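Putative mandelate racemase/muconate lactonizing enzyme (Bordetella bronchiseptica, PDB 3DDM) is of unknown function but belongs to the mandelate racemase/muconate lactonizing enzyme family of the enolase superfamily. Local coordinates at residues A94-R99 with Q115-L120; A123-A128 with G286-C291. The protein carries 1 engineered substitution. All blocks are in the same frame, centred on the assembly; numbering follows the deposited sequence.

Contact 1 of 2, residues A94-R99 with Q115-L120; sequences AHLEAR and QAIAGL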
ATOM      1  N   ALA A  94      14.434  -8.683   9.961  1.00 41.08           N
ATOM      2  CA  ALA A  94      14.439  -7.435  10.710  1.00 39.86           C
ATOM      3  C   ALA A  94      15.192  -6.336   9.961  1.00 39.32           C
ATOM      4  O   ALA A  94      14.896  -5.151  10.117  1.00 39.17           O
ATOM      5  CB  ALA A  94      15.059  -7.652  12.086  1.00 36.88           C
ATOM      6  N   HIS A  95      16.164  -6.717   9.147  1.00 39.66           N
ATOM      7  CA  HIS A  95      16.919  -5.716   8.419  1.00 40.92           C
ATOM      8  C   HIS A  95      16.058  -5.144   7.304  1.00 43.03           C
ATOM      9  O   HIS A  95      16.013  -3.928   7.113  1.00 43.61           O
ATOM     10  CB  HIS A  95      18.203  -6.321   7.844  1.00 39.95           C
ATOM     11  CG  HIS A  95      19.055  -5.338   7.102  1.00 41.58           C
ATOM     12  ND1 HIS A  95      19.290  -5.428   5.746  1.00 42.48           N
ATOM     13  CD2 HIS A  95      19.727  -4.242   7.528  1.00 41.46           C
ATOM     14  CE1 HIS A  95      20.070  -4.431   5.366  1.00 41.46           C
ATOM     15  NE2 HIS A  95      20.348  -3.696   6.429  1.00 41.13           N
ATOM     16  N   LEU A  96      15.354  -6.021   6.587  1.00 44.60           N
ATOM     17  CA  LEU A  96      14.510  -5.601   5.476  1.00 45.02           C
ATOM     18  C   LEU A  96      13.352  -4.725   5.897  1.00 45.78           C
ATOM     19  O   LEU A  96      13.000  -3.782   5.181  1.00 46.48           O
ATOM     20  CB  LEU A  96      13.994  -6.812   4.698  1.00 45.26           C
ATOM     21  CG  LEU A  96      15.065  -7.561   3.906  1.00 43.49           C
ATOM     22  CD1 LEU A  96      14.397  -8.576   3.008  1.00 41.42           C
ATOM     23  CD2 LEU A  96      15.889  -6.579   3.081  1.00 43.00           C
ATOM     24  N   GLU A  97      12.754  -5.026   7.047  1.00 46.08           N
ATOM     25  CA  GLU A  97      11.650  -4.204   7.533  1.00 46.76           C
ATOM     26  C   GLU A  97      12.173  -2.807   7.862  1.00 47.06           C
ATOM     27  O   GLU A  97      11.655  -1.803   7.363  1.00 49.45           O
ATOM     28  CB  GLU A  97      10.998  -4.812   8.782  1.00 44.74           C
ATOM     29  CG  GLU A  97      10.131  -6.028   8.511  1.00 47.86           C
ATOM     30  CD  GLU A  97       9.124  -6.303   9.631  1.00 51.98           C
ATOM     31  OE1 GLU A  97       9.550  -6.499  10.795  1.00 53.38           O
ATOM     32  OE2 GLU A  97       7.898  -6.325   9.347  1.00 53.80           O
ATOM     33  N   ALA A  98      13.217  -2.754   8.684  1.00 46.40           N
ATOM     34  CA  ALA A  98      13.814  -1.488   9.100  1.00 45.84           C
ATOM     35  C   ALA A  98      14.296  -0.628   7.936  1.00 44.90           C
ATOM     36  O   ALA A  98      14.108   0.591   7.938  1.00 45.64           O
ATOM     37  CB  ALA A  98      14.971  -1.749  10.061  1.00 43.97           C
ATOM     38  N   ARG A  99      14.916  -1.261   6.949  1.00 42.94           N
ATOM     39  CA  ARG A  99      15.438  -0.534   5.805  1.00 42.64           C
ATOM     40  C   ARG A  99      14.384  -0.148   4.767  1.00 42.17           C
ATOM     41  O   ARG A  99      14.721   0.459   3.752  1.00 42.31           O
ATOM     42  CB  ARG A  99      16.558  -1.343   5.135  1.00 44.31           C
ATOM     43  CG  ARG A  99      17.805  -1.541   6.004  1.00 48.37           C
ATOM     44  CD  ARG A  99      18.554  -0.231   6.204  1.00 50.75           C
ATOM     45  NE  ARG A  99      19.040   0.279   4.923  1.00 54.94           N
ATOM     46  CZ  ARG A  99      20.260   0.059   4.437  1.00 56.82           C
ATOM     47  NH1 ARG A  99      21.135  -0.662   5.144  1.00 56.54           N
ATOM     48  NH2 ARG A  99      20.599   0.538   3.233  1.00 52.99           N
ATOM     49  N   GLN A 115       4.633  -8.245   1.882  1.00 34.51           N
ATOM     50  CA  GLN A 115       4.435  -9.453   1.108  1.00 34.50           C
ATOM     51  C   GLN A 115       5.732  -9.902   0.436  1.00 36.38           C
ATOM     52  O   GLN A 115       6.127 -11.081   0.518  1.00 36.95           O
ATOM     53  CB  GLN A 115       3.326  -9.210   0.082  1.00 35.21           C
ATOM     54  CG  GLN A 115       1.920  -9.270   0.685  1.00 34.96           C
ATOM     55  CD  GLN A 115       0.994  -8.147   0.214  1.00 34.93           C
ATOM     56  OE1 GLN A 115       0.908  -7.843  -0.975  1.00 36.42           O
ATOM     57  NE2 GLN A 115       0.285  -7.545   1.154  1.00 32.22           N
ATOM     58  N   ALA A 116       6.407  -8.971  -0.224  1.00 36.04           N
ATOM     59  CA  ALA A 116       7.664  -9.315  -0.868  1.00 36.20           C
ATOM     60  C   ALA A 116       8.643  -9.783   0.209  1.00 36.14           C
ATOM     61  O   ALA A 116       9.365 -10.759   0.014  1.00 38.37           O
ATOM     62  CB  ALA A 116       8.224  -8.110  -1.610  1.00 35.65           C
ATOM     63  N   ILE A 117       8.656  -9.097   1.349  1.00 34.72           N
ATOM     64  CA  ILE A 117       9.558  -9.462   2.431  1.00 35.05           C
ATOM     65  C   ILE A 117       9.216 -10.855   2.954  1.00 36.44           C
ATOM     66  O   ILE A 117      10.100 -11.678   3.148  1.00 36.89           O
ATOM     67  CB  ILE A 117       9.516  -8.408   3.580  1.00 34.18           C
ATOM     68  CG1 ILE A 117      10.205  -7.114   3.117  1.00 35.30           C
ATOM     69  CG2 ILE A 117      10.217  -8.931   4.819  1.00 31.17           C
ATOM     70  CD1 ILE A 117      10.321  -6.015   4.191  1.00 31.45           C
ATOM     71  N   ALA A 118       7.935 -11.131   3.165  1.00 38.83           N
ATOM     72  CA  ALA A 118       7.522 -12.449   3.654  1.00 40.51           C
ATOM     73  C   ALA A 118       7.972 -13.562   2.691  1.00 41.57           C
ATOM     74  O   ALA A 118       8.473 -14.601   3.123  1.00 42.10           O
ATOM     75  CB  ALA A 118       5.999 -12.490   3.840  1.00 41.31           C
ATOM     76  N   GLY A 119       7.790 -13.344   1.392  1.00 41.62           N
ATOM     77  CA  GLY A 119       8.212 -14.334   0.421  1.00 42.13           C
ATOM     78  C   GLY A 119       9.707 -14.621   0.506  1.00 43.57           C
ATOM     79  O   GLY A 119      10.130 -15.782   0.404  1.00 43.69           O
ATOM     80  N   LEU A 120      10.517 -13.577   0.684  1.00 42.69           N
ATOM     81  CA  LEU A 120      11.965 -13.746   0.786  1.00 40.73           C
ATOM     82  C   LEU A 120      12.377 -14.438   2.081  1.00 42.00           C
ATOM     83  O   LEU A 120      13.416 -15.112   2.122  1.00 43.20           O
ATOM     84  CB  LEU A 120      12.678 -12.399   0.667  1.00 38.88           C
ATOM     85  CG  LEU A 120      12.791 -11.886  -0.771  1.00 38.71           C
ATOM     86  CD1 LEU A 120      13.421 -10.501  -0.803  1.00 37.56           C
ATOM     87  CD2 LEU A 120      13.623 -12.868  -1.573  1.00 37.13           C
TER

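Contact 2 of 2, residues A123-A128 with G286-C291; sequences ALCDLA and GGFSGC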
ATOM      1  N   ALA A 123      11.972 -18.151   1.653  1.00 41.92           N
ATOM      2  CA  ALA A 123      13.057 -18.706   0.860  1.00 42.75           C
ATOM      3  C   ALA A 123      14.362 -18.836   1.653  1.00 44.11           C
ATOM      4  O   ALA A 123      15.110 -19.797   1.470  1.00 42.94           O
ATOM      5  CB  ALA A 123      13.282 -17.847  -0.385  1.00 42.57           C
ATOM      6  N   LEU A 124      14.644 -17.863   2.519  1.00 44.82           N
ATOM      7  CA  LEU A 124      15.860 -17.909   3.327  1.00 44.52           C
ATOM      8  C   LEU A 124      15.765 -19.041   4.353  1.00 45.41           C
ATOM      9  O   LEU A 124      16.771 -19.692   4.667  1.00 44.87           O
ATOM     10  CB  LEU A 124      16.089 -16.570   4.031  1.00 43.18           C
ATOM     11  CG  LEU A 124      16.571 -15.446   3.117  1.00 45.16           C
ATOM     12  CD1 LEU A 124      16.617 -14.142   3.886  1.00 45.50           C
ATOM     13  CD2 LEU A 124      17.940 -15.792   2.560  1.00 43.46           C
ATOM     14  N   CYS A 125      14.563 -19.272   4.875  1.00 45.21           N
ATOM     15  CA  CYS A 125      14.358 -20.353   5.834  1.00 47.19           C
ATOM     16  C   CYS A 125      14.426 -21.689   5.100  1.00 47.30           C
ATOM     17  O   CYS A 125      14.958 -22.666   5.623  1.00 48.08           O
ATOM     18  CB  CYS A 125      13.003 -20.222   6.527  1.00 47.06           C
ATOM     19  SG  CYS A 125      12.923 -18.894   7.714  1.00 48.12           S
ATOM     20  N   ASP A 126      13.872 -21.722   3.891  1.00 46.91           N
ATOM     21  CA  ASP A 126      13.887 -22.921   3.066  1.00 46.33           C
ATOM     22  C   ASP A 126      15.360 -23.245   2.777  1.00 47.02           C
ATOM     23  O   ASP A 126      15.790 -24.395   2.875  1.00 47.48           O
ATOM     24  CB  ASP A 126      13.107 -22.658   1.768  1.00 44.75           C
ATOM     25  CG  ASP A 126      13.126 -23.837   0.817  1.00 44.15           C
ATOM     26  OD1 ASP A 126      12.721 -24.949   1.220  1.00 43.59           O
ATOM     27  OD2 ASP A 126      13.546 -23.642  -0.343  1.00 43.62           O
ATOM     28  N   LEU A 127      16.130 -22.216   2.443  1.00 46.91           N
ATOM     29  CA  LEU A 127      17.554 -22.378   2.170  1.00 47.35           C
ATOM     30  C   LEU A 127      18.286 -22.916   3.396  1.00 47.71           C
ATOM     31  O   LEU A 127      19.089 -23.845   3.296  1.00 49.13           O
ATOM     32  CB  LEU A 127      18.165 -21.036   1.759  1.00 46.04           C
ATOM     33  CG  LEU A 127      19.686 -20.887   1.733  1.00 45.54           C
ATOM     34  CD1 LEU A 127      20.309 -21.995   0.923  1.00 47.16           C
ATOM     35  CD2 LEU A 127      20.051 -19.524   1.145  1.00 47.52           C
ATOM     36  N   ALA A 128      18.001 -22.329   4.553  1.00 47.61           N
ATOM     37  CA  ALA A 128      18.636 -22.737   5.804  1.00 47.33           C
ATOM     38  C   ALA A 128      18.279 -24.167   6.189  1.00 46.73           C
ATOM     39  O   ALA A 128      19.128 -24.916   6.672  1.00 47.57           O
ATOM     40  CB  ALA A 128      18.238 -21.777   6.933  1.00 45.60           C
ATOM     41  N   GLY A 286       5.573 -11.329   7.565  1.00 41.41           N
ATOM     42  CA  GLY A 286       6.539 -11.964   8.442  1.00 42.59           C
ATOM     43  C   GLY A 286       7.241 -13.236   8.018  1.00 43.78           C
ATOM     44  O   GLY A 286       8.393 -13.463   8.401  1.00 44.83           O
ATOM     45  N   GLY A 287       6.567 -14.071   7.235  1.00 44.33           N
ATOM     46  CA  GLY A 287       7.182 -15.318   6.828  1.00 42.91           C
ATOM     47  C   GLY A 287       7.315 -16.157   8.081  1.00 42.74           C
ATOM     48  O   GLY A 287       6.529 -16.004   9.017  1.00 43.23           O
ATOM     49  N   PHE A 288       8.307 -17.037   8.118  1.00 42.55           N
ATOM     50  CA  PHE A 288       8.509 -17.880   9.289  1.00 40.78           C
ATOM     51  C   PHE A 288       9.059 -17.052  10.446  1.00 39.26           C
ATOM     52  O   PHE A 288       8.565 -17.119  11.573  1.00 37.95           O
ATOM     53  CB  PHE A 288       9.473 -19.012   8.950  1.00 39.12           C
ATOM     54  CG  PHE A 288       8.902 -20.026   8.009  1.00 37.13           C
ATOM     55  CD1 PHE A 288       7.839 -20.839   8.409  1.00 36.34           C
ATOM     56  CD2 PHE A 288       9.448 -20.198   6.742  1.00 35.43           C
ATOM     57  CE1 PHE A 288       7.328 -21.817   7.565  1.00 35.99           C
ATOM     58  CE2 PHE A 288       8.951 -21.170   5.881  1.00 36.26           C
ATOM     59  CZ  PHE A 288       7.885 -21.987   6.293  1.00 37.71           C
ATOM     60  N   SER A 289      10.084 -16.265  10.158  1.00 37.94           N
ATOM     61  CA  SER A 289      10.690 -15.429  11.176  1.00 39.80           C
ATOM     62  C   SER A 289       9.624 -14.664  11.966  1.00 40.58           C
ATOM     63  O   SER A 289       9.706 -14.558  13.193  1.00 40.29           O
ATOM     64  CB  SER A 289      11.663 -14.449  10.525  1.00 38.92           C
ATOM     65  OG  SER A 289      12.573 -15.157   9.712  1.00 39.12           O
ATOM     66  N   GLY A 290       8.618 -14.148  11.263  1.00 40.84           N
ATOM     67  CA  GLY A 290       7.574 -13.402  11.938  1.00 41.11           C
ATOM     68  C   GLY A 290       6.412 -14.227  12.471  1.00 42.54           C
ATOM     69  O   GLY A 290       5.984 -14.038  13.611  1.00 43.62           O
ATOM     70  N   CYS A 291       5.916 -15.165  11.672  1.00 41.58           N
ATOM     71  CA  CYS A 291       4.759 -15.954  12.076  1.00 41.35           C
ATOM     72  C   CYS A 291       4.947 -17.081  13.084  1.00 40.74           C
ATOM     73  O   CYS A 291       3.999 -17.420  13.793  1.00 40.37           O
ATOM     74  CB  CYS A 291       4.051 -16.496  10.831  1.00 42.64           C
ATOM     75  SG  CYS A 291       3.390 -15.202   9.734  1.00 45.43           S
TER

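Contact 1 of 2, residues A94-R99 with Q115-L120
Leu96 and Ile117 sit opposite each other, their CA atoms 7.0 Å apart, where the short helical segments 94-98 and 115-120 run almost antiparallel, at 167°, with their axes 10.5 Å apart at closest approach. With the helices this far apart, side chains bridge the gap and the backbones do not meet. Ile117 does most of the reaching. Its longer branch, CG1 and CD1, is fully extended (chi2 -176°) and ends against the backbone of the facing helix: CD1 lies 3.6 Å from the carbonyl O of Leu96 and 3.8 Å from Leu96 CB. The same methyl comes alongside the next residue, 3.9 Å from Glu97 N, and is flanked more loosely by Glu97 CG. Ile117 therefore packs at its tip against the Leu96-Glu97 peptide, a methyl group laid on a helix surface.

Both helices belong to the N-terminal capping domain of the enolase superfamily, in which a three-stranded antiparallel sheet is followed by a bundle of helices, and the contact is a hydrophobic seam between two members of that bundle. Leu96 adds a second, weaker touch one turn further along the partner helix, its CD1 standing 4.4 Å from Leu120 CD1. Leu96 also packs on Leu80 of helix 65-81, which joins a third helix to the seam. At the margin, Glu97 is partly exposed, and its carboxylate oxygen OE2 makes a weak hydrogen bond with Trp285 NE1. The Leu96 carbonyl O, against which the Ile117 methyl rests, accepts a hydrogen bond from Thr100 OG1.

Contact 2 of 2, residues A123-A128 with G286-C291
Cys125 faces Phe288 across the tight part of this contact, and the two residues account for most of the surface buried between 123-128 and 286-291. Cys125 CB comes within 3.6 Å of Phe288 CD2, approaching the ring obliquely. The sulfur continues past that side of the ring toward its root, reaching Phe288 CB at 3.7 Å and CD2 at 3.8 Å. This is a Cys sulfur-aromatic contact in which SG stands 5.0 Å from the ring centroid and 70° off the ring normal. With SG anti to the carbonyl carbon of Cys125 (chi1 -73°), the thiol projects beside its own backbone N and against the base of the phenylalanine.

The contact joins two domains: helix 110-131 belongs to the N-terminal capping domain, and Phe288 lies in the first turn of helix 287-300, one of the helices around the C-terminal barrel. The Phe288 side chain also touches Leu136 of helix 136-139 and, in the barrel domain, Ala318 and Leu322 of helix 313-325.

Packing slackens at Ser289, the partly exposed member of the contact. Its OG is 4.3 Å from Cys125 SG, and the polar end of the serine is engaged instead by a hydrogen bond with Asp121 OD2, one turn earlier on the cysteine's own helix. A polar tie to the capping domain thus lies beside the apolar one. Trp139 of helix 136-139 and Pro89 of helix 89-98 also pack on Cys125.

In the fold
Contact 1 closes along the chain before contact 2 opens, and the two are linked by helix 110-131, which supplies 115-120 to the first and 123-128 to the second. They lie about 10 Å apart, centre to centre, on the same side of the chain's centre. They touch directly where Ala118 CB comes 3.8 Å from Gly287 N. Contact 1 is local, joining helices of the N-terminal capping domain, whereas contact 2 spans 158 residues and reaches helix 287-300 of the barrel domain. One long helix thus packs within its own domain and against the other, so a helical seam of the cap and the cap's junction with the barrel meet along it.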